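Local coordinates for protein xyloglucan-specific endo-beta-1,4-glucanase BoGH9A (Bacteroides ovatus, PDB 6DHT) that cuts the beta-1,4-linked glucan backbone of xyloglucan internally, releasing xyloglucan oligosaccharides for a gut bacterium, at residues 452-457 with 461-466; 425-430 with 445-450; 138-143 with 172-177. One frame throughout, in Å; residues are numbered along the deposited sequence.

Contact 1: 452-457 with 461-466; sequences MYAYLQ and DVYLTN. With EDO (1,2-ethanediol), chain N; EDO (1,2-ethanediol), chain L.
Tyr455 and Leu464 meet across a tight helical hairpin, in which helix 439-458 turns back within a few residues into helix 461-474. The axes of the two short segments come within 7.5 Å and run antiparallel at 160°, with Tyr455 and Tyr463 nearest in the backbone. Leu464 lies against one face of the Tyr455 ring: its CD2 sits over the centre in a CH-pi contact, 4.0 Å from the ring centroid, and its CB reaches Tyr455 CG at 3.7 Å. CG of Tyr455 stands anti to the backbone N (chi1 169°), which turns the ring toward Leu464 and lets CD2 come over its face. A second CH-pi contact runs the other way, Ala454 CB resting on a face of the Tyr463 ring, offset toward the rim. Hairpins of this kind build the (alpha/alpha)6 barrel of family 9 glycosidases, and helix 395-416 packs on this one through Ala412, which touches both Ala454 and Tyr463. The phenol of Tyr463 is held by Asp413 of that same helix. At the exposed Asp461, the carboxylate runs alongside Tyr455, its plane and that of the ring 22° apart, with OD1 3.5 Å from Tyr455 CE1. An ethanediol, probably from the crystallisation liquor, donates from O1 to Asp461 OD1 at 2.6 Å, while a water bonded to Tyr455 OH lies in the ring plane.

Contact 2: 425-430 with 445-450; sequences HAPYGN and MNQGVS
Pro427 and Tyr428 meet segment 445-450 through one side chain, that of Gln447, and the direct touch is van der Waals packing around its amide oxygen. Gln447 OE1 lies 3.4 Å from Pro427 CB and 3.6 Å from Tyr428 CB. The chain of Gln447 leaves the helix with CG anti to the backbone N (chi1 -175°) and stays extended at the next bond, so the amide is carried straight out to the loop. Chi3 near 90° then turns the amide plane crosswise to that chain.

Hydrogen bonding is indirect. Tyr428 N comes within 3.4 Å of Gln447 OE1, but the angle is too poor for a bond. Asn470 of helix 461-474 serves both instead: its ND2 donates to Gln447 OE1, and its OD1 accepts from Tyr428 N. On the other side of the amide, a water links the segments, accepting from Gln447 NE2 at 3.0 Å and donating to Pro427 O at 3.1 Å. The same NE2 has a further partner in a bound PEG, probably from the crystallisation liquor.

Tyr428 points its CB toward the helix, yet its ring leads off to pack edge-to-face with Tyr473, and its OH donates to the carbonyl oxygen of Asp434. The loop 425-430, which follows helix 395-416, lies across two helices of the barrel: Pro427 rests on Asn466 and Asn470 of helix 461-474, while Tyr428 packs on Cys439, Leu440, Lys443 and Cys444 of helix 439-458. Helix 439-458 in turn meets helix 551-567, where Met445 touches Ala556 and Leu560 and Val449 touches Ala559.

Contact 3: 138-143 with 172-177; sequences HPDNHV and YNKYIV
His138 and Tyr172 bring the two backbones nearest, CA to CA 8.3 Å, while Asp140 and Lys174 stand 10.3 Å apart by the same measure, too far for main-chain pairing. Segment 138-143 is an irregular loop with positive phi at His138 and Asp140; segment 172-177 passes from a turn through strand 174-175 into a helix, with Tyr175 at the N-cap position. The gap is bridged by side chains. Lys174 NZ donates to Asp140 OD2 at 2.8 Å in a salt bridge that uses the anti lone pair of that oxygen, the two chains coming from opposite directions. A bend at chi3 (-57°) steers the lysine end to the carboxylate. Strand 174-175 is an outer strand of a mixed five-stranded sheet, and the loop leads into strand 143-145 of that same sheet. NZ also donates to the carbonyls of Ser162 and Lys164, and Asp140 OD1 bridges to Arg258. A methionine in place of Lys174 would probably leave Asp140 OD2 without its charged mate and those two carbonyls without a shared donor. Two residues earlier in each segment, His138 CE1 lies 3.8 Å from Tyr172 CG, the rings oblique with planes 39° apart; Tyr167 OH meets His138 ND1. The neighbouring Asp171 is the predicted nucleophile, and its OD2 is hydrogen-bonded by both Asn173 ND2 and Tyr175 OH, so this segment probably helps position it.

Overall arrangement
From the N terminus, contact 3 comes first: it ties the loop ahead of strand 143-145 to edge strand 174-175 of the mixed sheet, beside the predicted nucleophile. Some 250 residues on, contact 2 joins the loop between helices 395-416 and 439-458 to the second of these, and contact 1 closes the short turn from that helix into helix 461-474. The three follow in series; none nests in or crosses another. Contacts 1 and 2 share helix 439-458, their centres 12 Å apart, and meet where Asn466 OD1 packs on Pro427 CG at 3.3 Å. Contact 3 lies across the chain's centre, about 38 Å from contact 1 and 34 Å from contact 2, centre to centre.

Contact 1: 452-457 with 461-466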
loop_
_atom_site.group_PDB
_atom_site.type_symbol
_atom_site.label_atom_id
_atom_site.label_comp_id
_atom_site.label_asym_id
_atom_site.label_seq_id
_atom_site.Cartn_x
_atom_site.Cartn_y
_atom_site.Cartn_z
ATOM N N MET A 452 5.837 12.985 1.144
ATOM C CA MET A 452 4.596 13.725 1.205
ATOM C C MET A 452 4.346 14.215 2.651
ATOM O O MET A 452 3.966 15.370 2.884
ATOM C CB MET A 452 3.472 12.820 0.655
ATOM C CG MET A 452 2.091 13.427 0.587
ATOM S SD MET A 452 1.222 13.509 2.169
ATOM C CE MET A 452 1.053 11.747 2.529
ATOM N N TYR A 453 4.566 13.347 3.636
ATOM C CA TYR A 453 4.453 13.791 5.023
ATOM C C TYR A 453 5.469 14.882 5.341
ATOM O O TYR A 453 5.157 15.835 6.051
ATOM C CB TYR A 453 4.668 12.640 6.005
ATOM C CG TYR A 453 3.403 11.878 6.361
ATOM C CD1 TYR A 453 2.564 12.320 7.372
ATOM C CD2 TYR A 453 3.034 10.749 5.656
ATOM C CE1 TYR A 453 1.396 11.631 7.687
ATOM C CE2 TYR A 453 1.876 10.049 5.958
ATOM C CZ TYR A 453 1.062 10.507 6.968
ATOM O OH TYR A 453 -0.101 9.832 7.294
ATOM N N ALA A 454 6.693 14.770 4.854
ATOM C CA ALA A 454 7.673 15.842 5.093
ATOM C C ALA A 454 7.218 17.193 4.513
ATOM O O ALA A 454 7.407 18.254 5.157
ATOM C CB ALA A 454 9.026 15.458 4.531
ATOM N N TYR A 455 6.587 17.185 3.341
ATOM C CA TYR A 455 5.968 18.376 2.773
ATOM C C TYR A 455 4.895 18.916 3.737
ATOM O O TYR A 455 4.881 20.113 4.074
ATOM C CB TYR A 455 5.341 18.092 1.402
ATOM C CG TYR A 455 4.469 19.205 0.912
ATOM C CD1 TYR A 455 5.023 20.399 0.451
ATOM C CD2 TYR A 455 3.090 19.094 0.941
ATOM C CE1 TYR A 455 4.217 21.421 0.028
ATOM C CE2 TYR A 455 2.278 20.118 0.524
ATOM C CZ TYR A 455 2.848 21.283 0.053
ATOM O OH TYR A 455 2.051 22.339 -0.370
ATOM N N LEU A 456 4.008 18.044 4.208
ATOM C CA LEU A 456 2.928 18.487 5.075
ATOM C C LEU A 456 3.452 19.130 6.360
ATOM O O LEU A 456 2.836 20.064 6.880
ATOM C CB LEU A 456 1.985 17.320 5.409
ATOM C CG LEU A 456 1.137 16.790 4.246
ATOM C CD1 LEU A 456 0.214 15.709 4.802
ATOM C CD2 LEU A 456 0.337 17.853 3.567
ATOM N N GLN A 457 4.595 18.673 6.844
ATOM C CA GLN A 457 5.156 19.162 8.103
ATOM C C GLN A 457 5.935 20.477 7.948
ATOM O O GLN A 457 6.222 21.151 8.942
ATOM C CB GLN A 457 6.068 18.106 8.710
ATOM C CG GLN A 457 5.307 16.857 9.212
ATOM C CD GLN A 457 4.362 17.180 10.355
ATOM O OE1 GLN A 457 4.790 17.722 11.356
ATOM N NE2 GLN A 457 3.081 16.888 10.186
ATOM N N ASP A 461 8.165 22.678 -0.855
ATOM C CA ASP A 461 7.723 22.066 -2.097
ATOM C C ASP A 461 8.665 20.971 -2.580
ATOM O O ASP A 461 8.216 20.025 -3.213
ATOM C CB ASP A 461 7.592 23.123 -3.206
ATOM C CG ASP A 461 6.371 24.016 -3.046
ATOM O OD1 ASP A 461 5.362 23.600 -2.448
ATOM O OD2 ASP A 461 6.410 25.153 -3.557
ATOM N N VAL A 462 9.957 21.073 -2.283
ATOM C CA VAL A 462 10.923 20.094 -2.778
ATOM C C VAL A 462 10.569 18.663 -2.354
ATOM O O VAL A 462 10.771 17.714 -3.100
ATOM C CB VAL A 462 12.370 20.482 -2.354
ATOM C CG1 VAL A 462 12.550 20.395 -0.853
ATOM C CG2 VAL A 462 13.397 19.655 -3.079
ATOM N N TYR A 463 10.031 18.498 -1.153
ATOM C CA TYR A 463 9.694 17.153 -0.716
ATOM C C TYR A 463 8.537 16.585 -1.557
ATOM O O TYR A 463 8.558 15.412 -1.947
ATOM C CB TYR A 463 9.284 17.213 0.742
ATOM C CG TYR A 463 10.380 17.603 1.719
ATOM C CD1 TYR A 463 11.612 16.980 1.729
ATOM C CD2 TYR A 463 10.148 18.589 2.663
ATOM C CE1 TYR A 463 12.583 17.324 2.637
ATOM C CE2 TYR A 463 11.100 18.927 3.582
ATOM C CZ TYR A 463 12.308 18.306 3.573
ATOM O OH TYR A 463 13.271 18.657 4.492
ATOM N N LEU A 464 7.534 17.406 -1.821
ATOM C CA LEU A 464 6.391 16.993 -2.626
ATOM C C LEU A 464 6.803 16.725 -4.076
ATOM O O LEU A 464 6.357 15.758 -4.692
ATOM C CB LEU A 464 5.283 18.030 -2.536
ATOM C CG LEU A 464 3.986 17.678 -3.244
ATOM C CD1 LEU A 464 3.417 16.415 -2.645
ATOM C CD2 LEU A 464 3.007 18.814 -3.136
ATOM N N THR A 465 7.685 17.568 -4.606
ATOM C CA THR A 465 8.176 17.394 -5.957
ATOM C C THR A 465 8.801 16.024 -6.083
ATOM O O THR A 465 8.602 15.319 -7.098
ATOM C CB THR A 465 9.200 18.486 -6.277
ATOM O OG1 THR A 465 8.526 19.735 -6.331
ATOM C CG2 THR A 465 9.841 18.257 -7.630
ATOM N N ASN A 466 9.572 15.619 -5.081
ATOM C CA ASN A 466 10.214 14.325 -5.101
ATOM C C ASN A 466 9.247 13.136 -4.945
ATOM O O ASN A 466 9.484 12.054 -5.475
ATOM C CB ASN A 466 11.380 14.293 -4.101
ATOM C CG ASN A 466 12.630 14.928 -4.679
ATOM O OD1 ASN A 466 13.343 14.272 -5.429
ATOM N ND2 ASN A 466 12.893 16.176 -4.334
HETATM C C1 EDO N . 4.777 22.050 -5.263
HETATM O O1 EDO N . 4.115 21.993 -3.995
HETATM C C2 EDO N . 5.748 20.880 -5.384
HETATM O O2 EDO N . 5.131 19.789 -6.081
HETATM C C1 EDO L . 5.364 18.478 15.243
HETATM O O1 EDO L . 4.945 19.127 16.451
HETATM C C2 EDO L . 4.145 18.200 14.369
HETATM O O2 EDO L . 3.755 19.413 13.717
HETATM O O HOH W 1 3.465 24.514 -1.216
#

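Contact 2: 425-430 with 445-450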
loop_
_atom_site.group_PDB
_atom_site.type_symbol
_atom_site.label_atom_id
_atom_site.label_comp_id
_atom_site.label_asym_id
_atom_site.label_seq_id
_atom_site.Cartn_x
_atom_site.Cartn_y
_atom_site.Cartn_z
ATOM N N HIS A 425 15.567 10.569 -12.864
ATOM C CA HIS A 425 15.108 11.807 -12.249
ATOM C C HIS A 425 14.139 11.553 -11.067
ATOM O O HIS A 425 13.057 12.130 -11.009
ATOM C CB HIS A 425 14.467 12.737 -13.287
ATOM C CG HIS A 425 14.627 14.190 -12.974
ATOM N ND1 HIS A 425 15.809 14.869 -13.186
ATOM C CD2 HIS A 425 13.766 15.094 -12.448
ATOM C CE1 HIS A 425 15.668 16.127 -12.809
ATOM N NE2 HIS A 425 14.435 16.293 -12.363
ATOM N N ALA A 426 14.523 10.663 -10.169
ATOM C CA ALA A 426 13.707 10.364 -8.972
ATOM C C ALA A 426 14.588 9.894 -7.845
ATOM O O ALA A 426 15.638 9.324 -8.059
ATOM C CB ALA A 426 12.647 9.292 -9.252
ATOM N N PRO A 427 14.131 10.092 -6.594
ATOM C CA PRO A 427 14.940 9.574 -5.494
ATOM C C PRO A 427 15.107 8.062 -5.527
ATOM O O PRO A 427 16.152 7.528 -5.156
ATOM C CB PRO A 427 14.146 9.984 -4.251
ATOM C CG PRO A 427 13.232 11.024 -4.656
ATOM C CD PRO A 427 13.025 10.951 -6.135
ATOM N N TYR A 428 14.054 7.373 -5.953
ATOM C CA TYR A 428 14.058 5.927 -6.053
ATOM C C TYR A 428 14.584 5.454 -7.415
ATOM O O TYR A 428 14.216 6.002 -8.447
ATOM C CB TYR A 428 12.632 5.394 -5.855
ATOM C CG TYR A 428 12.568 3.899 -6.063
ATOM C CD1 TYR A 428 12.890 3.010 -5.044
ATOM C CD2 TYR A 428 12.250 3.351 -7.301
ATOM C CE1 TYR A 428 12.860 1.647 -5.233
ATOM C CE2 TYR A 428 12.223 1.987 -7.497
ATOM C CZ TYR A 428 12.547 1.132 -6.470
ATOM O OH TYR A 428 12.513 -0.241 -6.643
ATOM N N GLY A 429 15.444 4.439 -7.397
ATOM C CA GLY A 429 15.741 3.665 -8.594
ATOM C C GLY A 429 17.165 3.729 -9.087
ATOM O O GLY A 429 17.430 3.202 -10.152
ATOM N N ASN A 430 18.063 4.353 -8.330
ATOM C CA ASN A 430 19.457 4.475 -8.765
ATOM C C ASN A 430 20.465 3.814 -7.831
ATOM O O ASN A 430 21.675 4.075 -7.922
ATOM C CB ASN A 430 19.839 5.931 -8.987
ATOM C CG ASN A 430 20.975 6.089 -9.991
ATOM O OD1 ASN A 430 21.054 5.365 -10.986
ATOM N ND2 ASN A 430 21.862 7.023 -9.719
ATOM N N MET A 445 7.005 3.555 -3.328
ATOM C CA MET A 445 5.789 4.218 -2.862
ATOM C C MET A 445 5.953 4.748 -1.437
ATOM O O MET A 445 5.588 5.884 -1.156
ATOM C CB MET A 445 4.573 3.285 -2.883
ATOM C CG MET A 445 3.991 2.973 -4.223
ATOM S SD MET A 445 3.293 4.339 -5.102
ATOM C CE MET A 445 4.701 4.849 -6.103
ATOM N N ASN A 446 6.483 3.932 -0.531
ATOM C CA ASN A 446 6.485 4.364 0.873
ATOM C C ASN A 446 7.539 5.434 1.137
ATOM O O ASN A 446 7.395 6.244 2.058
ATOM C CB ASN A 446 6.559 3.169 1.827
ATOM C CG ASN A 446 5.265 2.441 1.879
ATOM O OD1 ASN A 446 4.243 2.961 1.435
ATOM N ND2 ASN A 446 5.294 1.208 2.344
ATOM N N GLN A 447 8.575 5.481 0.322
ATOM C CA GLN A 447 9.471 6.644 0.330
ATOM C C GLN A 447 8.708 7.896 -0.107
ATOM O O GLN A 447 8.800 8.954 0.526
ATOM C CB GLN A 447 10.648 6.384 -0.612
ATOM C CG GLN A 447 11.718 7.409 -0.655
ATOM C CD GLN A 447 12.802 6.957 -1.598
ATOM O OE1 GLN A 447 12.757 7.247 -2.787
ATOM N NE2 GLN A 447 13.722 6.157 -1.095
ATOM N N GLY A 448 7.920 7.762 -1.172
ATOM C CA GLY A 448 7.021 8.819 -1.605
ATOM C C GLY A 448 6.063 9.291 -0.530
ATOM O O GLY A 448 5.888 10.487 -0.343
ATOM N N VAL A 449 5.424 8.352 0.160
ATOM C CA VAL A 449 4.499 8.685 1.249
ATOM C C VAL A 449 5.247 9.493 2.319
ATOM O O VAL A 449 4.726 10.493 2.835
ATOM C CB VAL A 449 3.880 7.412 1.860
ATOM C CG1 VAL A 449 3.065 7.743 3.112
ATOM C CG2 VAL A 449 2.982 6.706 0.872
ATOM N N SER A 450 6.440 9.039 2.681
ATOM C CA SER A 450 7.282 9.716 3.675
ATOM C C SER A 450 7.603 11.150 3.240
ATOM O O SER A 450 7.526 12.111 4.040
ATOM C CB SER A 450 8.543 8.918 3.946
ATOM O OG SER A 450 8.244 7.610 4.353
HETATM O O HOH W 2 16.309 5.735 -2.625
#

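Contact 3: 138-143 with 172-177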
loop_
_atom_site.group_PDB
_atom_site.type_symbol
_atom_site.label_atom_id
_atom_site.label_comp_id
_atom_site.label_asym_id
_atom_site.label_seq_id
_atom_site.Cartn_x
_atom_site.Cartn_y
_atom_site.Cartn_z
ATOM N N HIS A 138 -14.929 -18.672 -0.335
ATOM C CA HIS A 138 -14.384 -18.685 1.026
ATOM C C HIS A 138 -15.306 -18.054 2.082
ATOM O O HIS A 138 -14.992 -17.027 2.692
ATOM C CB HIS A 138 -12.994 -18.052 1.058
ATOM C CG HIS A 138 -11.976 -18.830 0.287
ATOM N ND1 HIS A 138 -11.707 -18.578 -1.039
ATOM C CD2 HIS A 138 -11.194 -19.878 0.639
ATOM C CE1 HIS A 138 -10.788 -19.427 -1.469
ATOM N NE2 HIS A 138 -10.454 -20.220 -0.468
ATOM N N PRO A 139 -16.459 -18.681 2.324
ATOM C CA PRO A 139 -17.362 -18.171 3.362
ATOM C C PRO A 139 -16.700 -18.114 4.741
ATOM O O PRO A 139 -17.025 -17.231 5.522
ATOM C CB PRO A 139 -18.512 -19.186 3.336
ATOM C CG PRO A 139 -17.949 -20.388 2.684
ATOM C CD PRO A 139 -17.001 -19.879 1.666
ATOM N N ASP A 140 -15.768 -19.023 5.006
ATOM C CA ASP A 140 -15.017 -19.051 6.249
ATOM C C ASP A 140 -15.949 -19.033 7.470
ATOM O O ASP A 140 -15.639 -18.433 8.503
ATOM C CB ASP A 140 -13.998 -17.896 6.278
ATOM C CG ASP A 140 -12.811 -18.138 5.345
ATOM O OD1 ASP A 140 -12.617 -19.290 4.889
ATOM O OD2 ASP A 140 -12.046 -17.187 5.037
ATOM N N ASN A 141 -17.081 -19.726 7.333
ATOM C CA ASN A 141 -18.033 -19.910 8.433
ATOM C C ASN A 141 -17.805 -21.228 9.157
ATOM O O ASN A 141 -18.410 -21.477 10.205
ATOM C CB ASN A 141 -19.468 -19.848 7.911
ATOM C CG ASN A 141 -19.684 -20.706 6.670
ATOM O OD1 ASN A 141 -18.837 -21.526 6.301
ATOM N ND2 ASN A 141 -20.827 -20.512 6.015
ATOM N N HIS A 142 -16.936 -22.059 8.596
ATOM C CA HIS A 142 -16.601 -23.347 9.186
ATOM C C HIS A 142 -15.085 -23.486 9.290
ATOM O O HIS A 142 -14.447 -24.144 8.473
ATOM C CB HIS A 142 -17.193 -24.470 8.333
ATOM C CG HIS A 142 -17.139 -25.815 8.983
ATOM N ND1 HIS A 142 -16.008 -26.602 8.974
ATOM C CD2 HIS A 142 -18.078 -26.515 9.663
ATOM C CE1 HIS A 142 -16.251 -27.728 9.621
ATOM N NE2 HIS A 142 -17.500 -27.700 10.049
ATOM N N VAL A 143 -14.517 -22.858 10.315
ATOM C CA VAL A 143 -13.073 -22.755 10.477
ATOM C C VAL A 143 -12.634 -23.422 11.778
ATOM O O VAL A 143 -13.261 -23.232 12.812
ATOM C CB VAL A 143 -12.643 -21.250 10.440
ATOM C CG1 VAL A 143 -11.146 -21.080 10.666
ATOM C CG2 VAL A 143 -13.031 -20.635 9.112
ATOM N N TYR A 172 -5.043 -17.001 -1.087
ATOM C CA TYR A 172 -6.412 -16.840 -0.608
ATOM C C TYR A 172 -6.546 -16.855 0.921
ATOM O O TYR A 172 -7.639 -16.966 1.443
ATOM C CB TYR A 172 -7.281 -17.958 -1.203
ATOM C CG TYR A 172 -7.522 -17.924 -2.697
ATOM C CD1 TYR A 172 -7.889 -16.749 -3.364
ATOM C CD2 TYR A 172 -7.417 -19.092 -3.460
ATOM C CE1 TYR A 172 -8.149 -16.749 -4.720
ATOM C CE2 TYR A 172 -7.667 -19.095 -4.798
ATOM C CZ TYR A 172 -8.021 -17.928 -5.465
ATOM O OH TYR A 172 -8.290 -17.874 -6.812
ATOM N N ASN A 173 -5.433 -16.703 1.627
ATOM C CA ASN A 173 -5.435 -16.675 3.076
ATOM C C ASN A 173 -5.573 -15.260 3.635
ATOM O O ASN A 173 -5.437 -14.304 2.870
ATOM C CB ASN A 173 -4.170 -17.384 3.551
ATOM C CG ASN A 173 -4.071 -18.782 2.961
ATOM O OD1 ASN A 173 -4.888 -19.638 3.308
ATOM N ND2 ASN A 173 -3.166 -18.978 2.015
ATOM N N LYS A 174 -5.888 -15.127 4.911
ATOM C CA LYS A 174 -6.200 -13.823 5.514
ATOM C C LYS A 174 -5.316 -13.662 6.728
ATOM O O LYS A 174 -5.330 -14.517 7.612
ATOM C CB LYS A 174 -7.672 -13.753 5.903
ATOM C CG LYS A 174 -8.598 -14.103 4.746
ATOM C CD LYS A 174 -10.058 -13.884 5.024
ATOM C CE LYS A 174 -10.527 -14.665 6.235
ATOM N NZ LYS A 174 -12.003 -14.718 6.313
ATOM N N TYR A 175 -4.553 -12.581 6.808
ATOM C CA TYR A 175 -3.505 -12.426 7.808
ATOM C C TYR A 175 -3.709 -11.148 8.615
ATOM O O TYR A 175 -3.846 -10.060 8.034
ATOM C CB TYR A 175 -2.153 -12.331 7.130
ATOM C CG TYR A 175 -1.804 -13.456 6.153
ATOM C CD1 TYR A 175 -2.349 -13.483 4.870
ATOM C CD2 TYR A 175 -0.890 -14.471 6.481
ATOM C CE1 TYR A 175 -2.020 -14.475 3.943
ATOM C CE2 TYR A 175 -0.565 -15.470 5.567
ATOM C CZ TYR A 175 -1.125 -15.470 4.301
ATOM O OH TYR A 175 -0.782 -16.461 3.376
ATOM N N ILE A 176 -3.707 -11.243 9.938
ATOM C CA ILE A 176 -3.973 -10.089 10.788
ATOM C C ILE A 176 -2.860 -9.031 10.726
ATOM O O ILE A 176 -3.132 -7.822 10.663
ATOM C CB ILE A 176 -4.197 -10.545 12.254
ATOM C CG1 ILE A 176 -5.555 -11.241 12.425
ATOM C CG2 ILE A 176 -4.137 -9.344 13.195
ATOM C CD1 ILE A 176 -6.774 -10.348 12.235
ATOM N N VAL A 177 -1.609 -9.450 10.719
ATOM C CA VAL A 177 -0.510 -8.493 10.682
ATOM C C VAL A 177 -0.602 -7.662 9.417
ATOM O O VAL A 177 -0.605 -6.406 9.461
ATOM C CB VAL A 177 0.845 -9.192 10.815
ATOM C CG1 VAL A 177 1.997 -8.293 10.404
ATOM C CG2 VAL A 177 1.028 -9.675 12.251
HETATM O O HOH W 3 -14.569 -15.016 4.562
#